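Local atomic coordinates of 4-hydroxyphenylpyruvate dioxygenase (Pseudomonas putida, PDB entry 5HMQ), a protein that dehydrates 3-dehydroshikimate to protocatechuate in its divalent-metal-dependent TIM-barrel domain, which is fused to a hydroxyphenylpyruvate dioxygenase-like domain that lacks that activity. Residues P401-P406 with L411-Q416; L263-E268 with L465-A470. All blocks are in the same frame, centred on the assembly; numbering follows the deposited sequence.

Contact 1. Residues P401-P406 with L411-Q416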
loop_
_atom_site.group_PDB
_atom_site.type_symbol
_atom_site.label_atom_id
_atom_site.label_comp_id
_atom_site.label_asym_id
_atom_site.label_seq_id
_atom_site.Cartn_x
_atom_site.Cartn_y
_atom_site.Cartn_z
ATOM N N PRO C 401 28.164 15.008 1.994
ATOM C CA PRO C 401 26.758 15.101 1.589
ATOM C C PRO C 401 26.028 13.779 1.786
ATOM O O PRO C 401 26.625 12.702 1.841
ATOM C CB PRO C 401 26.832 15.480 0.105
ATOM C CG PRO C 401 28.198 15.072 -0.331
ATOM C CD PRO C 401 29.082 15.234 0.865
ATOM N N ALA C 402 24.704 13.882 1.907
ATOM C CA ALA C 402 23.842 12.730 2.108
ATOM C C ALA C 402 22.650 12.798 1.163
ATOM O O ALA C 402 22.191 13.882 0.793
ATOM C CB ALA C 402 23.351 12.641 3.561
ATOM N N VAL C 403 22.162 11.625 0.763
ATOM C CA VAL C 403 20.966 11.493 -0.061
ATOM C C VAL C 403 19.918 10.731 0.739
ATOM O O VAL C 403 20.226 9.704 1.354
ATOM C CB VAL C 403 21.267 10.781 -1.393
ATOM C CG1 VAL C 403 19.987 10.589 -2.195
ATOM C CG2 VAL C 403 22.291 11.567 -2.191
ATOM N N ARG C 404 18.686 11.238 0.736
ATOM C CA ARG C 404 17.610 10.619 1.497
ATOM C C ARG C 404 17.061 9.421 0.728
ATOM O O ARG C 404 16.724 9.532 -0.455
ATOM C CB ARG C 404 16.507 11.643 1.774
ATOM C CG ARG C 404 15.354 11.165 2.665
ATOM C CD ARG C 404 14.080 11.962 2.399
ATOM N NE ARG C 404 12.997 11.642 3.331
ATOM C CZ ARG C 404 12.037 10.747 3.129
ATOM N NH1 ARG C 404 11.997 10.044 2.006
ATOM N NH2 ARG C 404 11.110 10.559 4.062
ATOM N N ALA C 405 16.976 8.279 1.400
ATOM C CA ALA C 405 16.375 7.080 0.839
ATOM C C ALA C 405 14.856 7.161 0.980
ATOM O O ALA C 405 14.352 7.999 1.730
ATOM C CB ALA C 405 16.929 5.846 1.548
ATOM N N PRO C 406 14.096 6.332 0.245
ATOM C CA PRO C 406 12.629 6.494 0.256
ATOM C C PRO C 406 12.022 6.502 1.646
ATOM O O PRO C 406 11.006 7.173 1.866
ATOM C CB PRO C 406 12.144 5.293 -0.565
ATOM C CG PRO C 406 13.261 5.034 -1.507
ATOM C CD PRO C 406 14.518 5.310 -0.731
ATOM N N LEU C 411 21.850 8.179 2.881
ATOM C CA LEU C 411 22.993 7.597 2.180
ATOM C C LEU C 411 24.101 8.641 2.127
ATOM O O LEU C 411 23.985 9.636 1.405
ATOM C CB LEU C 411 22.611 7.135 0.774
ATOM C CG LEU C 411 21.617 5.980 0.641
ATOM C CD1 LEU C 411 21.158 5.839 -0.798
ATOM C CD2 LEU C 411 22.249 4.683 1.121
ATOM N N TYR C 412 25.171 8.416 2.888
ATOM C CA TYR C 412 26.305 9.331 2.887
ATOM C C TYR C 412 27.224 9.044 1.708
ATOM O O TYR C 412 27.508 7.887 1.387
ATOM C CB TYR C 412 27.106 9.219 4.183
ATOM C CG TYR C 412 26.298 9.328 5.451
ATOM C CD1 TYR C 412 25.653 10.508 5.794
ATOM C CD2 TYR C 412 26.212 8.257 6.328
ATOM C CE1 TYR C 412 24.924 10.608 6.963
ATOM C CE2 TYR C 412 25.497 8.350 7.497
ATOM C CZ TYR C 412 24.851 9.524 7.811
ATOM O OH TYR C 412 24.130 9.609 8.979
ATOM N N LEU C 413 27.699 10.109 1.070
ATOM C CA LEU C 413 28.608 10.010 -0.068
ATOM C C LEU C 413 30.017 10.307 0.437
ATOM O O LEU C 413 30.423 11.469 0.524
ATOM C CB LEU C 413 28.186 10.966 -1.179
ATOM C CG LEU C 413 26.717 10.850 -1.592
ATOM C CD1 LEU C 413 26.372 11.865 -2.669
ATOM C CD2 LEU C 413 26.401 9.436 -2.058
ATOM N N VAL C 414 30.765 9.256 0.762
ATOM C CA VAL C 414 32.082 9.383 1.374
ATOM C C VAL C 414 33.138 9.191 0.296
ATOM O O VAL C 414 33.211 8.129 -0.337
ATOM C CB VAL C 414 32.270 8.370 2.513
ATOM C CG1 VAL C 414 33.669 8.488 3.100
ATOM C CG2 VAL C 414 31.218 8.589 3.589
ATOM N N GLU C 415 33.951 10.223 0.086
ATOM C CA GLU C 415 35.099 10.164 -0.805
ATOM C C GLU C 415 36.357 9.867 0.005
ATOM O O GLU C 415 36.695 10.609 0.933
ATOM C CB GLU C 415 35.243 11.475 -1.580
ATOM C CG GLU C 415 35.763 11.311 -3.002
ATOM C CD GLU C 415 35.702 12.608 -3.792
ATOM O OE1 GLU C 415 36.277 13.617 -3.328
ATOM O OE2 GLU C 415 35.067 12.625 -4.869
ATOM N N GLN C 416 37.021 8.771 -0.335
ATOM C CA GLN C 416 38.370 8.436 0.104
ATOM C C GLN C 416 39.328 9.623 -0.022
ATOM O O GLN C 416 39.394 10.262 -1.076
ATOM C CB GLN C 416 38.900 7.244 -0.715
ATOM C CG GLN C 416 38.732 7.356 -2.252
ATOM C CD GLN C 416 37.281 7.483 -2.709
ATOM O OE1 GLN C 416 36.374 6.905 -2.107
ATOM N NE2 GLN C 416 37.057 8.284 -3.741
#
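The amide N of L411 donates to the carbonyl O of V403 over 2.7 Å, a short bond that is clearly bent, with 145° at the hydrogen. The same two residues are joined in the reverse direction, V403 N reaching L411 O at 2.8 Å from 28° off the carbonyl plane, which makes V403 and L411 a hydrogen-bonded antiparallel pair. Two residues further along, L413 N points almost straight at P401 O (2.9 Å). Between these bonds lies the non-hydrogen-bonded pair A402 and Y412, where the CA atoms draw in to 4.3 Å and CA of A402 makes a CH...O contact of 3.2 Å with L411 O.

Side chains sort by face. V403, L411 and L413 share one: with V403 CG1 anti to the backbone N (chi1 177°), CG2 is left anti to the carbonyl carbon, and this branch meets L413 CD1 at 4.1 Å. The P401 ring crosses the L413 side chain at about a right angle, P401 CG and L413 CB being the nearest atoms, 4.2 Å apart. On the other face the methyl of A402 approaches Y412 CD1 obliquely, 3.9 Å away, while the phenol OH is hydrogen-bonded to E302 OE1.

The hairpin formed by 402-404 and 410-414 belongs to the mixed sheet of the first VOC module. Strand 388-389 borders it on one side and strand 363-371 on the other; helix 374-383 packs on V403 and L413, and helix 455-465 reaches L411 through Y462.

Contact 2. Residues L263-E268 with L465-A470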
loop_
_atom_site.group_PDB
_atom_site.type_symbol
_atom_site.label_atom_id
_atom_site.label_comp_id
_atom_site.label_asym_id
_atom_site.label_seq_id
_atom_site.Cartn_x
_atom_site.Cartn_y
_atom_site.Cartn_z
ATOM N N LEU C 263 10.710 8.469 -16.608
ATOM C CA LEU C 263 10.899 9.009 -17.950
ATOM C C LEU C 263 12.281 9.628 -18.105
ATOM O O LEU C 263 12.908 9.502 -19.164
ATOM C CB LEU C 263 9.808 10.032 -18.270
ATOM C CG LEU C 263 8.445 9.445 -18.643
ATOM C CD1 LEU C 263 7.442 10.546 -18.954
ATOM C CD2 LEU C 263 8.585 8.493 -19.822
ATOM N N LEU C 264 12.762 10.320 -17.070
ATOM C CA LEU C 264 14.121 10.850 -17.101
ATOM C C LEU C 264 15.139 9.725 -17.244
ATOM O O LEU C 264 16.078 9.814 -18.044
ATOM C CB LEU C 264 14.392 11.668 -15.838
ATOM C CG LEU C 264 13.502 12.897 -15.634
ATOM C CD1 LEU C 264 13.903 13.646 -14.373
ATOM C CD2 LEU C 264 13.516 13.814 -16.852
ATOM N N TYR C 265 14.963 8.653 -16.468
ATOM C CA TYR C 265 15.863 7.506 -16.553
ATOM C C TYR C 265 15.753 6.822 -17.910
ATOM O O TYR C 265 16.764 6.403 -18.486
ATOM C CB TYR C 265 15.554 6.529 -15.419
ATOM C CG TYR C 265 16.442 5.305 -15.362
ATOM C CD1 TYR C 265 17.794 5.414 -15.061
ATOM C CD2 TYR C 265 15.921 4.038 -15.588
ATOM C CE1 TYR C 265 18.604 4.292 -14.999
ATOM C CE2 TYR C 265 16.722 2.912 -15.530
ATOM C CZ TYR C 265 18.062 3.044 -15.235
ATOM O OH TYR C 265 18.860 1.924 -15.176
ATOM N N LEU C 266 14.531 6.708 -18.437
ATOM C CA LEU C 266 14.340 6.122 -19.761
ATOM C C LEU C 266 15.056 6.926 -20.837
ATOM O O LEU C 266 15.666 6.353 -21.748
ATOM C CB LEU C 266 12.850 6.025 -20.080
ATOM C CG LEU C 266 12.499 5.699 -21.533
ATOM C CD1 LEU C 266 13.050 4.344 -21.944
ATOM C CD2 LEU C 266 10.997 5.760 -21.753
ATOM N N GLU C 267 14.984 8.256 -20.755
ATOM C CA GLU C 267 15.623 9.093 -21.766
ATOM C C GLU C 267 17.135 8.902 -21.774
ATOM O O GLU C 267 17.745 8.791 -22.845
ATOM C CB GLU C 267 15.272 10.561 -21.530
ATOM C CG GLU C 267 13.847 10.925 -21.905
ATOM C CD GLU C 267 13.552 12.395 -21.701
ATOM O OE1 GLU C 267 14.510 13.173 -21.503
ATOM O OE2 GLU C 267 12.362 12.773 -21.743
ATOM N N GLU C 268 17.757 8.859 -20.592
ATOM C CA GLU C 268 19.201 8.675 -20.524
ATOM C C GLU C 268 19.601 7.309 -21.071
ATOM O O GLU C 268 20.530 7.194 -21.880
ATOM C CB GLU C 268 19.683 8.842 -19.083
ATOM C CG GLU C 268 21.097 8.332 -18.878
ATOM C CD GLU C 268 21.486 8.307 -17.407
ATOM O OE1 GLU C 268 20.853 7.559 -16.643
ATOM O OE2 GLU C 268 22.399 9.048 -17.020
ATOM N N LEU C 465 19.068 6.923 -9.522
ATOM C CA LEU C 465 19.971 7.812 -8.799
ATOM C C LEU C 465 21.390 7.262 -8.731
ATOM O O LEU C 465 22.352 8.037 -8.755
ATOM C CB LEU C 465 19.447 8.077 -7.386
ATOM C CG LEU C 465 18.447 9.224 -7.216
ATOM C CD1 LEU C 465 17.064 8.819 -7.703
ATOM C CD2 LEU C 465 18.398 9.698 -5.768
ATOM N N PHE C 466 21.545 5.943 -8.632
ATOM C CA PHE C 466 22.854 5.339 -8.410
ATOM C C PHE C 466 23.260 4.364 -9.508
ATOM O O PHE C 466 24.300 3.706 -9.384
ATOM C CB PHE C 466 22.876 4.653 -7.043
ATOM C CG PHE C 466 22.649 5.598 -5.901
ATOM C CD1 PHE C 466 23.684 6.382 -5.422
ATOM C CD2 PHE C 466 21.396 5.724 -5.329
ATOM C CE1 PHE C 466 23.476 7.262 -4.379
ATOM C CE2 PHE C 466 21.181 6.603 -4.287
ATOM C CZ PHE C 466 22.223 7.375 -3.811
ATOM N N ASP C 467 22.469 4.257 -10.578
ATOM C CA ASP C 467 22.797 3.426 -11.741
ATOM C C ASP C 467 23.055 1.973 -11.341
ATOM O O ASP C 467 23.979 1.327 -11.839
ATOM C CB ASP C 467 23.986 4.003 -12.514
ATOM C CG ASP C 467 24.081 3.461 -13.930
ATOM O OD1 ASP C 467 23.048 3.006 -14.462
ATOM O OD2 ASP C 467 25.188 3.497 -14.511
ATOM N N PHE C 468 22.236 1.456 -10.431
ATOM C CA PHE C 468 22.259 0.031 -10.140
ATOM C C PHE C 468 21.585 -0.752 -11.264
ATOM O O PHE C 468 20.816 -0.209 -12.062
ATOM C CB PHE C 468 21.568 -0.261 -8.806
ATOM C CG PHE C 468 22.416 0.035 -7.597
ATOM C CD1 PHE C 468 23.479 0.921 -7.670
ATOM C CD2 PHE C 468 22.148 -0.580 -6.386
ATOM C CE1 PHE C 468 24.257 1.189 -6.558
ATOM C CE2 PHE C 468 22.922 -0.318 -5.271
ATOM C CZ PHE C 468 23.978 0.568 -5.358
ATOM N N ALA C 469 21.876 -2.050 -11.313
ATOM C CA ALA C 469 21.328 -2.934 -12.331
ATOM C C ALA C 469 20.639 -4.123 -11.672
ATOM O O ALA C 469 20.911 -4.466 -10.520
ATOM C CB ALA C 469 22.416 -3.423 -13.297
ATOM N N ALA C 470 19.741 -4.748 -12.431
ATOM C CA ALA C 470 19.031 -5.929 -11.958
ATOM C C ALA C 470 19.987 -7.095 -11.730
ATOM O O ALA C 470 20.995 -7.251 -12.425
ATOM C CB ALA C 470 17.945 -6.332 -12.956
#
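Y265 projects its phenol from the helix toward the turn of 465-470, with the ring carbon CG anti to the backbone N (chi1 -178°), and the hydroxyl at its end makes the nearest approaches. That OH lies 4.4 Å from D467 OD1 and 4.3 Å from the carbonyl O of F468, too far for a hydrogen bond in either case, so the evidence is for loose proximity. The carboxylate of D467 comes nearer at its end: its CB points neither toward the helix nor away from it, and CG is turned anti to the backbone N (chi1 -162°). D467 itself has positive phi and psi (56°, 41°), a left-handed conformation that turns the chain between helix 455-465 and strand 469-474. This is a domain interface, in which helix 252-276 of the TIM barrel faces the edge of the second VOC module. F468 shares little surface with the helix segment; its CB points away from the helix, and its ring meets that of Y462. Nearby, E268 OE1 and D467 OD1 stay 5.5 Å apart, not in contact, and the salt bridge from E268 OE2 to R380 NH2 probably offsets the charge of E268. The side chain of Y265 also touches K463 and S464 of helix 455-465.

How the contacts relate
From the N terminus the chain first builds the TIM barrel, and 263-268 lies in its long helix 252-276. It then enters the first VOC module, where contact 1 closes a short hairpin loop with four residues between 401-406 and 411-416. Only at 465-470, in the second VOC module, does contact 2 close its loop of 196 intervening residues, so contact 1 falls wholly within that span. The centres are 18 Å apart, yet the two touch: L411 CD1 packs on F466 CZ at 3.5 Å, and V403 CG1 on L465 CD2 at 4.0 Å. Segment 465-470 thus bridges the hairpin of one VOC module and the barrel helix.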